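Alpha-1,3-glucanase (Streptomyces thermodiastaticus, PDB 7C7D) hydrolyses the alpha-1,3-glycosidic bonds of alpha-1,3-glucan, as a thermostable glycosidase of family GH87. Local coordinates at residues R475-D480 with E503-G508; H512-V517 with A534-E539. All blocks are in the same frame, centred on the assembly; numbering follows the deposited sequence.

How the contacts relate
Both contacts lie near the C-terminal end of the right-handed parallel beta-helix, in successive coils. From the N terminus the chain first runs along strand 474-477 and into the turn at 478-480. After one coil it returns as strand 502-505 beside it, and contact 1 closes that loop. The chain then turns through His512 into 514-515, and after another coil 534-539 comes back alongside, closing contact 2. The two loops follow in series and do not nest. They touch: Ser478 OG meets His512 O at 2.7 Å, and Phe504 O meets Glu535 N at 2.8 Å. Contact 1 joins strands 474-477 and 502-505 on one face; contact 2 joins 514-515 to 538-539, just before the corner at Asn516.

Contact 1: R475-D480 with E503-G508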
loop_
_atom_site.group_PDB
_atom_site.type_symbol
_atom_site.label_atom_id
_atom_site.label_comp_id
_atom_site.label_asym_id
_atom_site.label_seq_id
_atom_site.Cartn_x
_atom_site.Cartn_y
_atom_site.Cartn_z
ATOM N N ARG A 475 -1.424 1.906 -16.063
ATOM C CA ARG A 475 -0.786 1.376 -17.256
ATOM C C ARG A 475 -1.162 -0.073 -17.516
ATOM O O ARG A 475 -1.373 -0.864 -16.590
ATOM C CB ARG A 475 0.736 1.557 -17.261
ATOM C CG ARG A 475 1.530 0.557 -16.458
ATOM C CD ARG A 475 3.031 0.789 -16.704
ATOM N NE ARG A 475 3.836 -0.264 -16.097
ATOM C CZ ARG A 475 4.181 -0.286 -14.816
ATOM N NH1 ARG A 475 3.831 0.704 -14.001
ATOM N NH2 ARG A 475 4.892 -1.305 -14.349
ATOM N N VAL A 476 -1.257 -0.391 -18.806
ATOM C CA VAL A 476 -1.308 -1.758 -19.308
ATOM C C VAL A 476 -0.003 -1.982 -20.054
ATOM O O VAL A 476 0.335 -1.218 -20.968
ATOM C CB VAL A 476 -2.525 -2.002 -20.215
ATOM C CG1 VAL A 476 -2.546 -3.453 -20.685
ATOM C CG2 VAL A 476 -3.814 -1.651 -19.483
ATOM N N ASP A 477 0.738 -3.018 -19.654
ATOM C CA ASP A 477 2.149 -3.159 -20.007
ATOM C C ASP A 477 2.397 -4.561 -20.560
ATOM O O ASP A 477 2.479 -5.534 -19.805
ATOM C CB ASP A 477 2.978 -2.888 -18.759
ATOM C CG ASP A 477 4.457 -2.704 -19.040
ATOM O OD1 ASP A 477 4.937 -3.108 -20.123
ATOM O OD2 ASP A 477 5.149 -2.160 -18.138
ATOM N N SER A 478 2.535 -4.668 -21.882
ATOM C CA SER A 478 2.782 -5.949 -22.548
ATOM C C SER A 478 4.279 -6.285 -22.544
ATOM O O SER A 478 4.904 -6.526 -23.581
ATOM C CB SER A 478 2.252 -5.869 -23.970
ATOM O OG SER A 478 2.840 -4.754 -24.621
ATOM N N TYR A 479 4.856 -6.325 -21.339
ATOM C CA TYR A 479 6.310 -6.256 -21.207
ATOM C C TYR A 479 7.004 -7.453 -21.857
ATOM O O TYR A 479 7.850 -7.290 -22.744
ATOM C CB TYR A 479 6.678 -6.111 -19.730
ATOM C CG TYR A 479 8.118 -5.720 -19.472
ATOM C CD1 TYR A 479 9.162 -6.609 -19.722
ATOM C CD2 TYR A 479 8.435 -4.470 -18.956
ATOM C CE1 TYR A 479 10.473 -6.258 -19.484
ATOM C CE2 TYR A 479 9.754 -4.113 -18.707
ATOM C CZ TYR A 479 10.765 -5.014 -18.980
ATOM O OH TYR A 479 12.084 -4.689 -18.745
ATOM N N ASP A 480 6.679 -8.667 -21.420
ATOM C CA ASP A 480 7.313 -9.857 -21.978
ATOM C C ASP A 480 6.421 -10.642 -22.927
ATOM O O ASP A 480 6.899 -11.598 -23.552
ATOM C CB ASP A 480 7.847 -10.769 -20.863
ATOM C CG ASP A 480 9.076 -10.188 -20.185
ATOM O OD1 ASP A 480 10.100 -9.992 -20.880
ATOM O OD2 ASP A 480 9.008 -9.905 -18.970
ATOM N N GLU A 503 -1.705 4.820 -19.683
ATOM C CA GLU A 503 -0.511 4.491 -20.446
ATOM C C GLU A 503 -0.620 3.073 -20.983
ATOM O O GLU A 503 -0.987 2.149 -20.249
ATOM C CB GLU A 503 0.739 4.608 -19.569
ATOM C CG GLU A 503 2.008 4.174 -20.284
ATOM C CD GLU A 503 3.222 4.089 -19.384
ATOM O OE1 GLU A 503 3.086 4.164 -18.142
ATOM O OE2 GLU A 503 4.331 3.930 -19.939
ATOM N N PHE A 504 -0.314 2.909 -22.265
ATOM C CA PHE A 504 -0.280 1.604 -22.911
ATOM C C PHE A 504 1.117 1.440 -23.482
ATOM O O PHE A 504 1.559 2.255 -24.294
ATOM C CB PHE A 504 -1.376 1.522 -23.976
ATOM C CG PHE A 504 -2.721 1.878 -23.428
ATOM C CD1 PHE A 504 -3.363 1.026 -22.555
ATOM C CD2 PHE A 504 -3.297 3.107 -23.694
ATOM C CE1 PHE A 504 -4.583 1.362 -21.998
ATOM C CE2 PHE A 504 -4.512 3.453 -23.140
ATOM C CZ PHE A 504 -5.164 2.573 -22.298
ATOM N N VAL A 505 1.840 0.431 -23.007
ATOM C CA VAL A 505 3.269 0.363 -23.267
ATOM C C VAL A 505 3.675 -1.100 -23.347
ATOM O O VAL A 505 3.038 -1.974 -22.757
ATOM C CB VAL A 505 4.049 1.138 -22.175
ATOM C CG1 VAL A 505 3.887 0.479 -20.808
ATOM C CG2 VAL A 505 5.521 1.293 -22.534
ATOM N N SER A 506 4.740 -1.365 -24.091
ATOM C CA SER A 506 5.445 -2.639 -24.021
ATOM C C SER A 506 6.799 -2.278 -23.420
ATOM O O SER A 506 7.730 -1.887 -24.126
ATOM C CB SER A 506 5.543 -3.270 -25.395
ATOM O OG SER A 506 5.957 -4.621 -25.308
ATOM N N GLY A 507 6.884 -2.384 -22.095
ATOM C CA GLY A 507 7.894 -1.674 -21.326
ATOM C C GLY A 507 9.319 -2.163 -21.502
ATOM O O GLY A 507 10.246 -1.454 -21.089
ATOM N N GLY A 508 9.522 -3.349 -22.070
ATOM C CA GLY A 508 10.863 -3.822 -22.324
ATOM C C GLY A 508 11.390 -3.488 -23.695
ATOM O O GLY A 508 12.498 -3.907 -24.045
HETATM O O HOH W 1 8.394 -5.021 -24.071
#
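The phenol ring of Tyr479 carries Gly508 on one face. Gly508 N sits over the ring centre, and Gly508 CA makes a CH-pi contact 3.7 Å from the centroid of the Tyr479 ring. Asp480 OD1 lies at this ring's edge, in its plane. The Phe504 ring instead offers an edge to Val476, with CD1 of Phe504 3.9 Å from CB of Val476. Val514, on the short strand that follows 503-505 in the chain, also touches both side chains. The guanidinium of Arg475 has Asp477 CG at its edge, in its plane.

These segments are neighbouring parallel strands in consecutive coils of a parallel beta-helix. Strands 475-477 and 503-505 run 4.7 Å apart between their axes. Arg475, Val476 and Asp477 stand beside Glu503, Phe504 and Val505. Val476 N donates to Glu503 O, Val505 N to Val476 O, and Ser478 N to Val505 O.

Arg475 and Glu503 point the same way, but their charged atoms do not meet. Glu503 OE1 lies beside CB of Arg475 and accepts from Gly472 N. The Arg475 NE forms a salt bridge with Asp477 OD2 at 3.1 Å, on the anti side of the carboxylate. Arg475 NH1 is held by Ser430 and Asn405. CG of Asp477 is anti to its N (chi1 -167°), which brings OD1 to Gly507 N at 2.9 Å, on the syn side. Both oxygens of this buried carboxylate are thus used, which probably fixes its rotation.

Beyond the strands, Ser478 centres an inverse gamma turn. Ser506 OG donates to Ser478 O at 2.8 Å, from above the carbonyl plane. A water donates to Tyr479 O at 2.7 Å and to Ser506 OG at 2.8 Å.

Contact 2: H512-V517 with A534-E539; sequences HAVKNV and AEAPGE
Val514 packs its CG2 against Ala536 CB at 3.6 Å, on the tight inner side of the contact. Phe504, on the strand just before it in the same coil, and Ser478 of the preceding coil also touch Val514. Two backbone bonds hold this part: Val514 N donates to Pro537 O, and Glu539 N to Val514 O. Gly538 passes close between them, its CA 3.2 Å from Val514 O. A CB here would collide with that oxygen, and at the backbone angles of Gly538 it would also press on the carbonyl oxygen of Pro537. CG and CD of Pro537 pack near His512 O.

The other end is looser and wetter. Glu539 bends back at chi2 (82°) and brings OE1 to Asn516 N at 2.9 Å. The bond is nearly straight at 173°, but the donor stands above the carboxylate plane. OE1 also lies 3.6 Å from CB of Lys515. One water joins Glu539 OE2 to Val517 O; another donates to Asn516 OD1 and weakly to Glu539 OE1. An alanine in place of Glu539 would probably leave Asn516 N without its acceptor and break both water bridges. Asn516 has positive phi (64°), where the chain turns a corner.

Such short parallel pairing, with a corner between successive strands, is characteristic of a turn of the pectate lyase-like parallel beta-helix.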
loop_
_atom_site.group_PDB
_atom_site.type_symbol
_atom_site.label_atom_id
_atom_site.label_comp_id
_atom_site.label_asym_id
_atom_site.label_seq_id
_atom_site.Cartn_x
_atom_site.Cartn_y
_atom_site.Cartn_z
ATOM N N HIS A 512 5.479 -5.983 -28.033
ATOM C CA HIS A 512 4.303 -6.837 -27.950
ATOM C C HIS A 512 3.041 -5.983 -27.906
ATOM O O HIS A 512 3.017 -4.899 -27.312
ATOM C CB HIS A 512 4.355 -7.701 -26.693
ATOM C CG HIS A 512 5.595 -8.529 -26.581
ATOM N ND1 HIS A 512 5.909 -9.523 -27.483
ATOM C CD2 HIS A 512 6.599 -8.508 -25.674
ATOM C CE1 HIS A 512 7.058 -10.077 -27.137
ATOM N NE2 HIS A 512 7.496 -9.482 -26.043
ATOM N N ALA A 513 1.969 -6.493 -28.509
ATOM C CA ALA A 513 0.747 -5.708 -28.639
ATOM C C ALA A 513 0.033 -5.527 -27.302
ATOM O O ALA A 513 -0.110 -6.468 -26.512
ATOM C CB ALA A 513 -0.207 -6.375 -29.627
ATOM N N VAL A 514 -0.421 -4.301 -27.061
ATOM C CA VAL A 514 -1.461 -4.031 -26.080
ATOM C C VAL A 514 -2.763 -4.017 -26.869
ATOM O O VAL A 514 -2.965 -3.164 -27.738
ATOM C CB VAL A 514 -1.229 -2.704 -25.349
ATOM C CG1 VAL A 514 -2.457 -2.344 -24.520
ATOM C CG2 VAL A 514 0.003 -2.797 -24.464
ATOM N N LYS A 515 -3.631 -4.983 -26.588
ATOM C CA LYS A 515 -4.859 -5.170 -27.347
ATOM C C LYS A 515 -5.900 -5.732 -26.394
ATOM O O LYS A 515 -5.593 -6.082 -25.252
ATOM C CB LYS A 515 -4.625 -6.128 -28.519
ATOM C CG LYS A 515 -3.935 -7.422 -28.107
ATOM C CD LYS A 515 -3.881 -8.425 -29.249
ATOM C CE LYS A 515 -3.211 -9.719 -28.802
ATOM N NZ LYS A 515 -3.433 -10.827 -29.771
ATOM N N ASN A 516 -7.145 -5.810 -26.872
ATOM C CA ASN A 516 -8.261 -6.311 -26.066
ATOM C C ASN A 516 -8.533 -5.419 -24.863
ATOM O O ASN A 516 -9.074 -5.873 -23.850
ATOM C CB ASN A 516 -8.079 -7.766 -25.623
ATOM C CG ASN A 516 -7.680 -8.675 -26.764
ATOM O OD1 ASN A 516 -8.299 -8.658 -27.826
ATOM N ND2 ASN A 516 -6.647 -9.484 -26.548
ATOM N N VAL A 517 -8.177 -4.142 -24.974
ATOM C CA VAL A 517 -8.342 -3.180 -23.893
ATOM C C VAL A 517 -9.529 -2.285 -24.205
ATOM O O VAL A 517 -9.627 -1.731 -25.307
ATOM C CB VAL A 517 -7.075 -2.327 -23.716
ATOM C CG1 VAL A 517 -7.317 -1.177 -22.721
ATOM C CG2 VAL A 517 -5.914 -3.192 -23.276
ATOM N N ALA A 534 0.209 6.343 -25.539
ATOM C CA ALA A 534 0.188 5.082 -26.275
ATOM C C ALA A 534 1.548 4.852 -26.921
ATOM O O ALA A 534 1.926 5.554 -27.867
ATOM C CB ALA A 534 -0.918 5.079 -27.326
ATOM N N GLU A 535 2.272 3.855 -26.420
ATOM C CA GLU A 535 3.618 3.568 -26.880
ATOM C C GLU A 535 3.818 2.125 -27.312
ATOM O O GLU A 535 4.922 1.771 -27.736
ATOM C CB GLU A 535 4.632 3.922 -25.791
ATOM C CG GLU A 535 4.606 5.383 -25.450
ATOM C CD GLU A 535 5.612 5.725 -24.394
ATOM O OE1 GLU A 535 5.276 5.589 -23.203
ATOM O OE2 GLU A 535 6.745 6.102 -24.757
ATOM N N ALA A 536 2.821 1.294 -27.188
ATOM C CA ALA A 536 2.866 -0.062 -27.699
ATOM C C ALA A 536 2.062 -0.153 -28.984
ATOM O O ALA A 536 1.120 0.616 -29.182
ATOM C CB ALA A 536 2.234 -1.023 -26.691
ATOM N N PRO A 537 2.397 -1.075 -29.881
ATOM C CA PRO A 537 1.468 -1.409 -30.964
ATOM C C PRO A 537 0.237 -2.090 -30.387
ATOM O O PRO A 537 0.244 -2.589 -29.261
ATOM C CB PRO A 537 2.275 -2.377 -31.834
ATOM C CG PRO A 537 3.243 -3.012 -30.871
ATOM C CD PRO A 537 3.580 -1.957 -29.859
ATOM N N GLY A 538 -0.837 -2.100 -31.175
ATOM C CA GLY A 538 -2.047 -2.785 -30.759
ATOM C C GLY A 538 -3.302 -1.974 -31.013
ATOM O O GLY A 538 -3.400 -1.279 -32.029
ATOM N N GLU A 539 -4.272 -2.056 -30.104
ATOM C CA GLU A 539 -5.529 -1.342 -30.268
ATOM C C GLU A 539 -6.237 -1.260 -28.925
ATOM O O GLU A 539 -6.086 -2.134 -28.067
ATOM C CB GLU A 539 -6.444 -2.010 -31.310
ATOM C CG GLU A 539 -6.724 -3.500 -31.079
ATOM C CD GLU A 539 -7.825 -3.769 -30.056
ATOM O OE1 GLU A 539 -7.860 -4.899 -29.499
ATOM O OE2 GLU A 539 -8.653 -2.856 -29.805
HETATM O O HOH W 2 -10.270 -7.134 -29.186
HETATM O O HOH W 3 -10.382 -3.131 -27.672
#